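PDB 4P27: venom allergen-like (VAL) 4 protein from Schistosoma mansoni, which binds lipids as a member of the SCP/TAPS (CAP) superfamily, although it lacks the prototypical CAP sequence motifs. Local coordinates for residues A[10-15]-A[121-126]; A[110-115]-A[148-153]; A[85-90]-A[134-139]. All coordinates share one frame; numbering follows the deposited sequence.

Contact 1. Residues A[10-15]-A[121-126]; sequences AIYNFH and EEIGCG
Ile123 sets its terminal methyl almost exactly over the middle of the His15 imidazole, with CD1 3.5 Å from the ring centroid and only 6° off the ring normal. It is a well-centred CH-pi contact, in which all five ring atoms lie at nearly the same distance from the methyl. The isoleucine reaches that far because it is fully extended, CG1 standing anti to the backbone N (chi1 -179°) and CD1 continuing the line. The ring is fixed from its own helix: His15 ND1 donates to Ile11 O at 2.9 Å, an almost straight bond that lies in the imidazole plane, although the donor sits well above the carbonyl plane. Ile11 O thereby accepts twice, since His15 N also bonds to it. At the far corner of the ring, NE2 is hydrogen-bonded to Tyr140 OH, so both nitrogens hold the imidazole's rotation while the methyl packs on its face.

Helix 6-22 here runs across one surface of the central sheet of the CAP fold, its local axis 9.2 Å from that of strand 122-126 and the two directions 142° apart. Glycines alternate with Ile123 and Cys125 along the strand, and the two larger residues turn toward the helix. Ile123 uses its other branch on Tyr12, whose CE1 is met obliquely by CG2 at 3.9 Å; the phenol oxygen is hydrogen-bonded to Leu39 O. Further along, Ile11 CG2 touches Cys125 SG at 3.5 Å. That sulfur belongs to the disulfide with Cys138, a cross-strand bridge at a non-hydrogen-bonded pair of the antiparallel strands, and Ile11 packs on Cys138 as well.

Contact 2. Residues A[110-115]-A[148-153]; sequences KNYKQM and RPYEAK. With NAG (2-acetamido-2-deoxy-beta-D-glucopyranose), chain B.
Tyr112 and Tyr150 bring their hydroxyls to within 4.2 Å of each other, OH to OH, too far to bond directly, and a single water spans the gap. It lies 2.8 Å from Tyr112 OH, in the plane of that ring, and 2.7 Å from Tyr150 OH, to which it donates. The two phenol side chains approach at about a right angle. Tyr112 has its ring anti to the backbone N (chi1 169°), which carries the hydroxyl away from helix 110-115 and toward the water.

Beside the bridge the contact is plain van der Waals packing. Pro149 CB rests 3.9 Å from Lys113 O near the end of the short helix, while the lysine's CE comes to 4.2 Å from Pro149 CD, its aliphatic chain passing the proline ring. The ammonium continues beyond: Lys113 NZ is hydrogen-bonded to Asp147 O and Asn103 OD1, which ties the helix to the chain just before Arg148.

A second shell positions these groups: Tyr98 packs against Tyr112, Lys113, Arg148 and Pro149, and Pro149 is joined through its backbone to Asn118, the glycosylated asparagine. The sugar lies beside the loop, where Glu151 OE2 comes 3.6 Å from NAG C4 without a bond.

Tyr150 OH has another partner in Pro31 O, a carbonyl that can only accept. The phenol therefore donates its hydrogen bond to Pro31 O and accepts one from the water, so its hydroxyl is both donor and acceptor, an arrangement that satisfies a buried group and binds the loop after strand 133-141 to two parts of the fold at once.

Contact 3. Residues A[85-90]-A[134-139]; sequences EGAMKD and YLIVCN
Ala87 and Ile136 meet where helix 84-93 passes the sheet, on a turn whose shortest polar bond is the 2.9 Å link from Asp90 N to Gly86 O. That bond and the one from Lys89 N to Glu85 O are ordinary i to i+4 bonds of the helix; between the two segments themselves the contact is wholly apolar. Ala87 CB faces Ile136 CD1 end-on at 3.4 Å. The two methyls are pressed together more closely than carbons usually come, so the packing is tight here. Ala87 and Ile136 are also the residues whose CA atoms lie nearest across the contact, 7.8 Å apart.

The isoleucine's two arms share the work. CG1 stands anti to the carbonyl carbon (chi1 -55°) and sends CD1 to the alanine, while CG2, anti to the backbone N, is offered to Met88. The methionine leaves the helix pointing to one side, bends at chi1 and chi2, and an unusual last torsion (chi3 96°) sets CE 4.4 Å from Ile136 CG2. This second touch is slack beside the first, so two neighbouring residues of the helix each meet one branch of the isoleucine.

Ala87 also packs on Ala79 and Tyr81 of strand 75-81, the strand to which Ile136 is hydrogen-bonded through its backbone, so the helix lies across both strands. Met88 continues to Phe14 of helix 6-22. On the other surface of the sheet Val137 meets Ala49 and Ala53 of helix 43-54; the sheet, with strand 133-141 inside it, forms the middle layer of the alpha-beta-alpha sandwich characteristic of CAP proteins.

How the contacts relate
From the N terminus the chain enters contact 1 on helix 6-22, reaches 85-90 of contact 3, then 110-115 of contact 2, before any loop is closed. Strand 122-130 then completes contact 1, strand 133-141 completes contact 3, and the loop at 148-153 completes contact 2. Each pair of contacts therefore crosses; none is nested. Contacts 1 and 3 share the sheet, where Cys125 and Cys138 are joined by a disulfide, and Phe14 packs on Met88 between their helices. Met115 links contact 2 to contact 1 by resting on Phe14 and His15. Contacts 2 and 3 do not touch, their nearest atoms about 5 Å apart, though Asn111 and Met115 lean on Trp91, further along helix 84-93.

Contact 1. Residues A[10-15]-A[121-126]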
loop_
_atom_site.group_PDB
_atom_site.type_symbol
_atom_site.label_atom_id
_atom_site.label_comp_id
_atom_site.label_asym_id
_atom_site.label_seq_id
_atom_site.Cartn_x
_atom_site.Cartn_y
_atom_site.Cartn_z
ATOM N N ALA A 10 10.442 0.273 -8.632
ATOM C CA ALA A 10 9.892 1.557 -8.395
ATOM C C ALA A 10 8.736 1.515 -7.312
ATOM O O ALA A 10 8.633 2.429 -6.471
ATOM C CB ALA A 10 9.365 2.086 -9.746
ATOM N N ILE A 11 7.851 0.504 -7.386
ATOM C CA ILE A 11 6.689 0.481 -6.482
ATOM C C ILE A 11 7.280 0.214 -5.060
ATOM O O ILE A 11 6.933 0.853 -4.146
ATOM C CB ILE A 11 5.740 -0.623 -6.891
ATOM C CG1 ILE A 11 4.983 -0.195 -8.170
ATOM C CG2 ILE A 11 4.745 -0.947 -5.723
ATOM C CD1 ILE A 11 4.365 -1.391 -8.894
ATOM N N TYR A 12 8.218 -0.714 -4.936
ATOM C CA TYR A 12 8.893 -1.043 -3.659
ATOM C C TYR A 12 9.572 0.154 -3.034
ATOM O O TYR A 12 9.327 0.496 -1.831
ATOM C CB TYR A 12 9.908 -2.195 -3.902
ATOM C CG TYR A 12 10.507 -2.810 -2.653
ATOM C CD1 TYR A 12 9.762 -2.874 -1.424
ATOM C CD2 TYR A 12 11.796 -3.337 -2.674
ATOM C CE1 TYR A 12 10.301 -3.472 -0.299
ATOM C CE2 TYR A 12 12.387 -3.913 -1.506
ATOM C CZ TYR A 12 11.635 -3.966 -0.332
ATOM O OH TYR A 12 12.173 -4.526 0.812
ATOM N N ASN A 13 10.342 0.891 -3.848
ATOM C CA ASN A 13 11.028 2.075 -3.275
ATOM C C ASN A 13 10.062 3.197 -2.900
ATOM O O ASN A 13 10.323 3.995 -2.003
ATOM C CB ASN A 13 12.033 2.674 -4.289
ATOM C CG ASN A 13 13.275 1.786 -4.533
ATOM O OD1 ASN A 13 13.868 1.879 -5.611
ATOM N ND2 ASN A 13 13.613 0.900 -3.615
ATOM N N PHE A 14 9.023 3.378 -3.687
ATOM C CA PHE A 14 8.045 4.419 -3.370
ATOM C C PHE A 14 7.416 4.075 -1.975
ATOM O O PHE A 14 7.263 4.946 -1.140
ATOM C CB PHE A 14 6.945 4.437 -4.462
ATOM C CG PHE A 14 6.002 5.608 -4.308
ATOM C CD1 PHE A 14 4.905 5.538 -3.423
ATOM C CD2 PHE A 14 6.179 6.772 -5.038
ATOM C CE1 PHE A 14 4.081 6.619 -3.247
ATOM C CE2 PHE A 14 5.309 7.871 -4.901
ATOM C CZ PHE A 14 4.269 7.798 -4.000
ATOM N N HIS A 15 7.098 2.795 -1.741
ATOM C CA HIS A 15 6.559 2.414 -0.410
ATOM C C HIS A 15 7.571 2.610 0.728
ATOM O O HIS A 15 7.242 3.184 1.765
ATOM C CB HIS A 15 6.131 0.938 -0.402
ATOM C CG HIS A 15 4.810 0.703 -1.032
ATOM N ND1 HIS A 15 4.657 0.588 -2.398
ATOM C CD2 HIS A 15 3.585 0.438 -0.488
ATOM C CE1 HIS A 15 3.382 0.330 -2.677
ATOM N NE2 HIS A 15 2.717 0.195 -1.540
ATOM N N GLU A 121 4.694 -6.262 6.977
ATOM C CA GLU A 121 6.061 -6.700 6.964
ATOM C C GLU A 121 6.471 -7.047 5.539
ATOM O O GLU A 121 7.623 -6.844 5.145
ATOM C CB GLU A 121 6.134 -7.981 7.797
ATOM C CG GLU A 121 7.531 -8.537 7.760
ATOM C CD GLU A 121 8.034 -8.864 9.140
ATOM O OE1 GLU A 121 7.191 -9.135 10.000
ATOM O OE2 GLU A 121 9.254 -8.827 9.359
ATOM N N GLU A 122 5.570 -7.705 4.831
ATOM C CA GLU A 122 5.849 -8.250 3.501
ATOM C C GLU A 122 4.993 -7.485 2.502
ATOM O O GLU A 122 3.777 -7.237 2.732
ATOM C CB GLU A 122 5.486 -9.725 3.412
ATOM C CG GLU A 122 5.963 -10.478 4.620
ATOM C CD GLU A 122 7.052 -11.423 4.295
ATOM O OE1 GLU A 122 7.942 -11.112 3.470
ATOM O OE2 GLU A 122 6.973 -12.509 4.864
ATOM N N ILE A 123 5.600 -7.173 1.381
ATOM C CA ILE A 123 4.855 -6.603 0.256
ATOM C C ILE A 123 5.219 -7.379 -1.033
ATOM O O ILE A 123 6.364 -7.749 -1.235
ATOM C CB ILE A 123 5.163 -5.120 0.140
ATOM C CG1 ILE A 123 4.371 -4.495 -1.033
ATOM C CG2 ILE A 123 6.645 -4.921 -0.124
ATOM C CD1 ILE A 123 4.572 -2.981 -1.154
ATOM N N GLY A 124 4.283 -7.634 -1.910
ATOM C CA GLY A 124 4.687 -7.895 -3.288
ATOM C C GLY A 124 3.596 -7.465 -4.268
ATOM O O GLY A 124 2.415 -7.658 -3.986
ATOM N N CYS A 125 4.018 -6.915 -5.413
ATOM C CA CYS A 125 3.208 -6.196 -6.336
ATOM C C CYS A 125 3.433 -6.769 -7.732
ATOM O O CYS A 125 4.530 -7.295 -8.044
ATOM C CB CYS A 125 3.614 -4.692 -6.323
ATOM S SG CYS A 125 3.341 -3.977 -4.646
ATOM N N GLY A 126 2.413 -6.605 -8.577
ATOM C CA GLY A 126 2.317 -7.246 -9.867
ATOM C C GLY A 126 1.455 -6.277 -10.660
ATOM O O GLY A 126 0.518 -5.602 -10.105
#

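Contact 2. Residues A[110-115]-A[148-153]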
loop_
_atom_site.group_PDB
_atom_site.type_symbol
_atom_site.label_atom_id
_atom_site.label_comp_id
_atom_site.label_asym_id
_atom_site.label_seq_id
_atom_site.Cartn_x
_atom_site.Cartn_y
_atom_site.Cartn_z
ATOM N N LYS A 110 -8.212 4.041 2.148
ATOM C CA LYS A 110 -7.736 2.657 2.356
ATOM C C LYS A 110 -6.335 2.445 1.775
ATOM O O LYS A 110 -5.576 1.715 2.341
ATOM C CB LYS A 110 -8.528 1.585 1.634
ATOM C CG LYS A 110 -10.007 1.418 1.802
ATOM C CD LYS A 110 -10.418 0.499 0.609
ATOM C CE LYS A 110 -11.913 0.183 0.574
ATOM N NZ LYS A 110 -12.570 0.812 1.762
ATOM N N ASN A 111 -6.037 3.003 0.605
ATOM C CA ASN A 111 -4.721 2.739 0.003
ATOM C C ASN A 111 -3.625 3.397 0.843
ATOM O O ASN A 111 -2.649 2.785 1.145
ATOM C CB ASN A 111 -4.725 3.314 -1.436
ATOM C CG ASN A 111 -5.753 2.609 -2.305
ATOM O OD1 ASN A 111 -5.778 1.395 -2.335
ATOM N ND2 ASN A 111 -6.673 3.362 -2.915
ATOM N N TYR A 112 -3.774 4.690 1.179
ATOM C CA TYR A 112 -2.829 5.370 2.075
ATOM C C TYR A 112 -2.612 4.646 3.415
ATOM O O TYR A 112 -1.459 4.361 3.845
ATOM C CB TYR A 112 -3.290 6.844 2.299
ATOM C CG TYR A 112 -2.478 7.466 3.418
ATOM C CD1 TYR A 112 -1.144 7.770 3.235
ATOM C CD2 TYR A 112 -3.036 7.625 4.705
ATOM C CE1 TYR A 112 -0.380 8.295 4.293
ATOM C CE2 TYR A 112 -2.291 8.168 5.756
ATOM C CZ TYR A 112 -0.957 8.462 5.532
ATOM O OH TYR A 112 -0.170 8.952 6.518
ATOM N N LYS A 113 -3.715 4.274 4.111
ATOM C CA LYS A 113 -3.576 3.604 5.381
ATOM C C LYS A 113 -2.810 2.274 5.311
ATOM O O LYS A 113 -2.010 1.980 6.188
ATOM C CB LYS A 113 -4.951 3.353 6.100
ATOM C CG LYS A 113 -5.691 4.621 6.548
ATOM C CD LYS A 113 -7.055 4.245 7.187
ATOM C CE LYS A 113 -6.862 3.683 8.593
ATOM N NZ LYS A 113 -8.228 3.474 9.246
ATOM N N GLN A 114 -3.070 1.491 4.276
ATOM C CA GLN A 114 -2.358 0.264 4.074
ATOM C C GLN A 114 -0.857 0.548 3.817
ATOM O O GLN A 114 -0.012 -0.225 4.283
ATOM C CB GLN A 114 -2.939 -0.501 2.872
ATOM C CG GLN A 114 -2.170 -1.784 2.597
ATOM C CD GLN A 114 -2.301 -2.805 3.788
ATOM O OE1 GLN A 114 -3.273 -3.551 3.844
ATOM N NE2 GLN A 114 -1.299 -2.882 4.662
ATOM N N MET A 115 -0.543 1.620 3.059
ATOM C CA MET A 115 0.898 1.913 2.784
ATOM C C MET A 115 1.649 2.279 4.047
ATOM O O MET A 115 2.795 1.971 4.146
ATOM C CB MET A 115 1.069 3.082 1.786
ATOM C CG MET A 115 0.642 2.680 0.330
ATOM S SD MET A 115 0.860 4.122 -0.777
ATOM C CE MET A 115 2.578 4.138 -0.893
ATOM N N ARG A 148 -6.209 2.816 13.451
ATOM C CA ARG A 148 -5.201 3.792 13.022
ATOM C C ARG A 148 -3.988 2.993 12.533
ATOM O O ARG A 148 -3.668 1.881 13.043
ATOM C CB ARG A 148 -4.871 4.767 14.179
ATOM C CG ARG A 148 -6.031 5.732 14.510
ATOM C CD ARG A 148 -5.744 6.404 15.869
ATOM N NE ARG A 148 -6.825 7.348 16.195
ATOM C CZ ARG A 148 -7.918 6.923 16.850
ATOM N NH1 ARG A 148 -7.994 5.671 17.251
ATOM N NH2 ARG A 148 -8.887 7.713 17.109
ATOM N N PRO A 149 -3.255 3.544 11.569
ATOM C CA PRO A 149 -2.136 2.740 10.991
ATOM C C PRO A 149 -0.909 2.503 11.844
ATOM O O PRO A 149 -0.136 1.560 11.564
ATOM C CB PRO A 149 -1.762 3.525 9.734
ATOM C CG PRO A 149 -2.237 4.956 10.004
ATOM C CD PRO A 149 -3.484 4.816 10.847
ATOM N N TYR A 150 -0.693 3.352 12.853
ATOM C CA TYR A 150 0.524 3.360 13.661
ATOM C C TYR A 150 0.367 4.170 14.994
ATOM O O TYR A 150 -0.597 4.918 15.189
ATOM C CB TYR A 150 1.730 3.902 12.855
ATOM C CG TYR A 150 1.510 5.311 12.253
ATOM C CD1 TYR A 150 1.626 6.457 13.035
ATOM C CD2 TYR A 150 1.210 5.452 10.891
ATOM C CE1 TYR A 150 1.394 7.744 12.478
ATOM C CE2 TYR A 150 1.013 6.707 10.318
ATOM C CZ TYR A 150 1.119 7.862 11.123
ATOM O OH TYR A 150 0.832 9.095 10.547
ATOM N N GLU A 151 1.376 4.108 15.846
ATOM C CA GLU A 151 1.373 4.969 17.052
ATOM C C GLU A 151 2.066 6.278 16.707
ATOM O O GLU A 151 3.163 6.241 16.136
ATOM C CB GLU A 151 2.265 4.372 18.058
ATOM C CG GLU A 151 1.751 3.208 18.846
ATOM C CD GLU A 151 2.810 2.870 19.906
ATOM O OE1 GLU A 151 3.648 3.750 20.230
ATOM O OE2 GLU A 151 2.828 1.725 20.385
ATOM N N ALA A 152 1.473 7.400 17.088
ATOM C CA ALA A 152 2.107 8.714 16.869
ATOM C C ALA A 152 3.336 8.940 17.805
ATOM O O ALA A 152 3.479 8.277 18.831
ATOM C CB ALA A 152 1.072 9.806 17.102
ATOM N N LYS A 153 4.211 9.859 17.443
ATOM C CA LYS A 153 5.291 10.309 18.336
ATOM C C LYS A 153 5.295 11.822 18.135
ATOM O O LYS A 153 4.569 12.350 17.248
ATOM C CB LYS A 153 6.658 9.685 18.000
ATOM C CG LYS A 153 7.247 10.336 16.716
ATOM C CD LYS A 153 8.654 9.819 16.367
ATOM C CE LYS A 153 9.084 10.435 15.027
ATOM N NZ LYS A 153 10.326 9.749 14.556
HETATM C C1 NAG B . 1.479 -0.671 15.711
HETATM C C2 NAG B . 2.383 -1.128 16.867
HETATM C C3 NAG B . 1.617 -1.527 18.090
HETATM C C4 NAG B . 0.664 -0.416 18.429
HETATM C C5 NAG B . -0.288 -0.227 17.269
HETATM C C6 NAG B . -1.348 0.760 17.676
HETATM C C7 NAG B . 4.316 -2.084 15.880
HETATM C C8 NAG B . 5.023 -3.311 15.455
HETATM N N2 NAG B . 3.202 -2.251 16.530
HETATM O O3 NAG B . 2.531 -1.767 19.152
HETATM O O4 NAG B . -0.047 -0.759 19.579
HETATM O O5 NAG B . 0.445 0.194 16.134
HETATM O O6 NAG B . -2.205 1.072 16.605
HETATM O O7 NAG B . 4.764 -1.013 15.605
HETATM O O HOH W 1 -1.418 9.105 9.040
#

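Contact 3. Residues A[85-90]-A[134-139]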
loop_
_atom_site.group_PDB
_atom_site.type_symbol
_atom_site.label_atom_id
_atom_site.label_comp_id
_atom_site.label_asym_id
_atom_site.label_seq_id
_atom_site.Cartn_x
_atom_site.Cartn_y
_atom_site.Cartn_z
ATOM N N GLU A 85 3.885 5.433 -11.504
ATOM C CA GLU A 85 4.074 6.540 -10.569
ATOM C C GLU A 85 2.798 7.311 -10.317
ATOM O O GLU A 85 2.614 7.859 -9.228
ATOM C CB GLU A 85 5.217 7.524 -11.020
ATOM C CG GLU A 85 6.633 6.891 -11.112
ATOM C CD GLU A 85 7.255 6.382 -9.790
ATOM O OE1 GLU A 85 7.208 7.081 -8.758
ATOM O OE2 GLU A 85 7.836 5.272 -9.766
ATOM N N GLY A 86 1.934 7.411 -11.328
ATOM C CA GLY A 86 0.701 8.092 -11.084
ATOM C C GLY A 86 -0.118 7.298 -10.064
ATOM O O GLY A 86 -0.723 7.879 -9.174
ATOM N N ALA A 87 -0.189 5.978 -10.271
ATOM C CA ALA A 87 -0.890 5.093 -9.349
ATOM C C ALA A 87 -0.360 5.313 -7.888
ATOM O O ALA A 87 -1.166 5.561 -6.968
ATOM C CB ALA A 87 -0.709 3.672 -9.789
ATOM N N MET A 88 0.970 5.339 -7.703
ATOM C CA MET A 88 1.584 5.374 -6.356
ATOM C C MET A 88 1.177 6.666 -5.700
ATOM O O MET A 88 0.819 6.698 -4.513
ATOM C CB MET A 88 3.119 5.286 -6.373
ATOM C CG MET A 88 3.751 3.966 -6.827
ATOM S SD MET A 88 2.984 2.582 -5.915
ATOM C CE MET A 88 1.688 1.905 -6.961
ATOM N N LYS A 89 1.191 7.735 -6.493
ATOM C CA LYS A 89 0.923 9.060 -6.004
ATOM C C LYS A 89 -0.569 9.219 -5.675
ATOM O O LYS A 89 -0.939 9.869 -4.701
ATOM C CB LYS A 89 1.280 10.069 -7.089
ATOM C CG LYS A 89 1.585 11.423 -6.493
ATOM C CD LYS A 89 1.162 12.605 -7.372
ATOM C CE LYS A 89 1.810 13.868 -6.790
ATOM N NZ LYS A 89 1.967 14.999 -7.745
ATOM N N ASP A 90 -1.424 8.653 -6.513
ATOM C CA ASP A 90 -2.823 8.593 -6.173
ATOM C C ASP A 90 -3.104 7.873 -4.811
ATOM O O ASP A 90 -3.897 8.346 -3.961
ATOM C CB ASP A 90 -3.562 7.885 -7.281
ATOM C CG ASP A 90 -5.025 7.772 -7.006
ATOM O OD1 ASP A 90 -5.647 8.807 -6.801
ATOM O OD2 ASP A 90 -5.593 6.662 -6.993
ATOM N N TYR A 134 -2.508 0.315 -16.862
ATOM C CA TYR A 134 -2.051 -0.826 -16.060
ATOM C C TYR A 134 -3.212 -1.100 -15.105
ATOM O O TYR A 134 -3.847 -0.177 -14.638
ATOM C CB TYR A 134 -0.828 -0.372 -15.263
ATOM C CG TYR A 134 0.432 -0.282 -16.100
ATOM C CD1 TYR A 134 1.047 -1.447 -16.567
ATOM C CD2 TYR A 134 0.982 0.951 -16.444
ATOM C CE1 TYR A 134 2.195 -1.373 -17.327
ATOM C CE2 TYR A 134 2.153 1.027 -17.177
ATOM C CZ TYR A 134 2.722 -0.108 -17.637
ATOM O OH TYR A 134 3.860 -0.060 -18.388
ATOM N N LEU A 135 -3.477 -2.378 -14.859
ATOM C CA LEU A 135 -3.994 -2.870 -13.597
ATOM C C LEU A 135 -2.771 -3.170 -12.681
ATOM O O LEU A 135 -1.958 -4.017 -13.001
ATOM C CB LEU A 135 -4.807 -4.123 -13.850
ATOM C CG LEU A 135 -5.465 -4.669 -12.544
ATOM C CD1 LEU A 135 -6.247 -3.605 -11.769
ATOM C CD2 LEU A 135 -6.447 -5.704 -12.968
ATOM N N ILE A 136 -2.604 -2.376 -11.622
ATOM C CA ILE A 136 -1.585 -2.628 -10.582
ATOM C C ILE A 136 -2.220 -3.205 -9.278
ATOM O O ILE A 136 -3.246 -2.661 -8.807
ATOM C CB ILE A 136 -0.919 -1.324 -10.253
ATOM C CG1 ILE A 136 -0.379 -0.708 -11.561
ATOM C CG2 ILE A 136 0.163 -1.523 -9.173
ATOM C CD1 ILE A 136 -0.232 0.791 -11.448
ATOM N N VAL A 137 -1.676 -4.343 -8.796
ATOM C CA VAL A 137 -2.134 -5.057 -7.601
ATOM C C VAL A 137 -0.924 -5.056 -6.675
ATOM O O VAL A 137 0.116 -5.529 -7.107
ATOM C CB VAL A 137 -2.521 -6.492 -7.914
ATOM C CG1 VAL A 137 -3.003 -7.270 -6.662
ATOM C CG2 VAL A 137 -3.608 -6.493 -9.019
ATOM N N CYS A 138 -1.041 -4.473 -5.461
ATOM C CA CYS A 138 -0.054 -4.710 -4.355
ATOM C C CYS A 138 -0.730 -5.494 -3.287
ATOM O O CYS A 138 -1.875 -5.146 -2.912
ATOM C CB CYS A 138 0.464 -3.418 -3.731
ATOM S SG CYS A 138 1.703 -2.590 -4.763
ATOM N N ASN A 139 -0.053 -6.570 -2.880
ATOM C CA ASN A 139 -0.439 -7.399 -1.738
ATOM C C ASN A 139 0.479 -7.109 -0.595
ATOM O O ASN A 139 1.683 -6.853 -0.791
ATOM C CB ASN A 139 -0.444 -8.892 -2.018
ATOM C CG ASN A 139 -1.522 -9.275 -2.984
ATOM O OD1 ASN A 139 -2.596 -8.714 -2.919
ATOM N ND2 ASN A 139 -1.228 -10.224 -3.933
#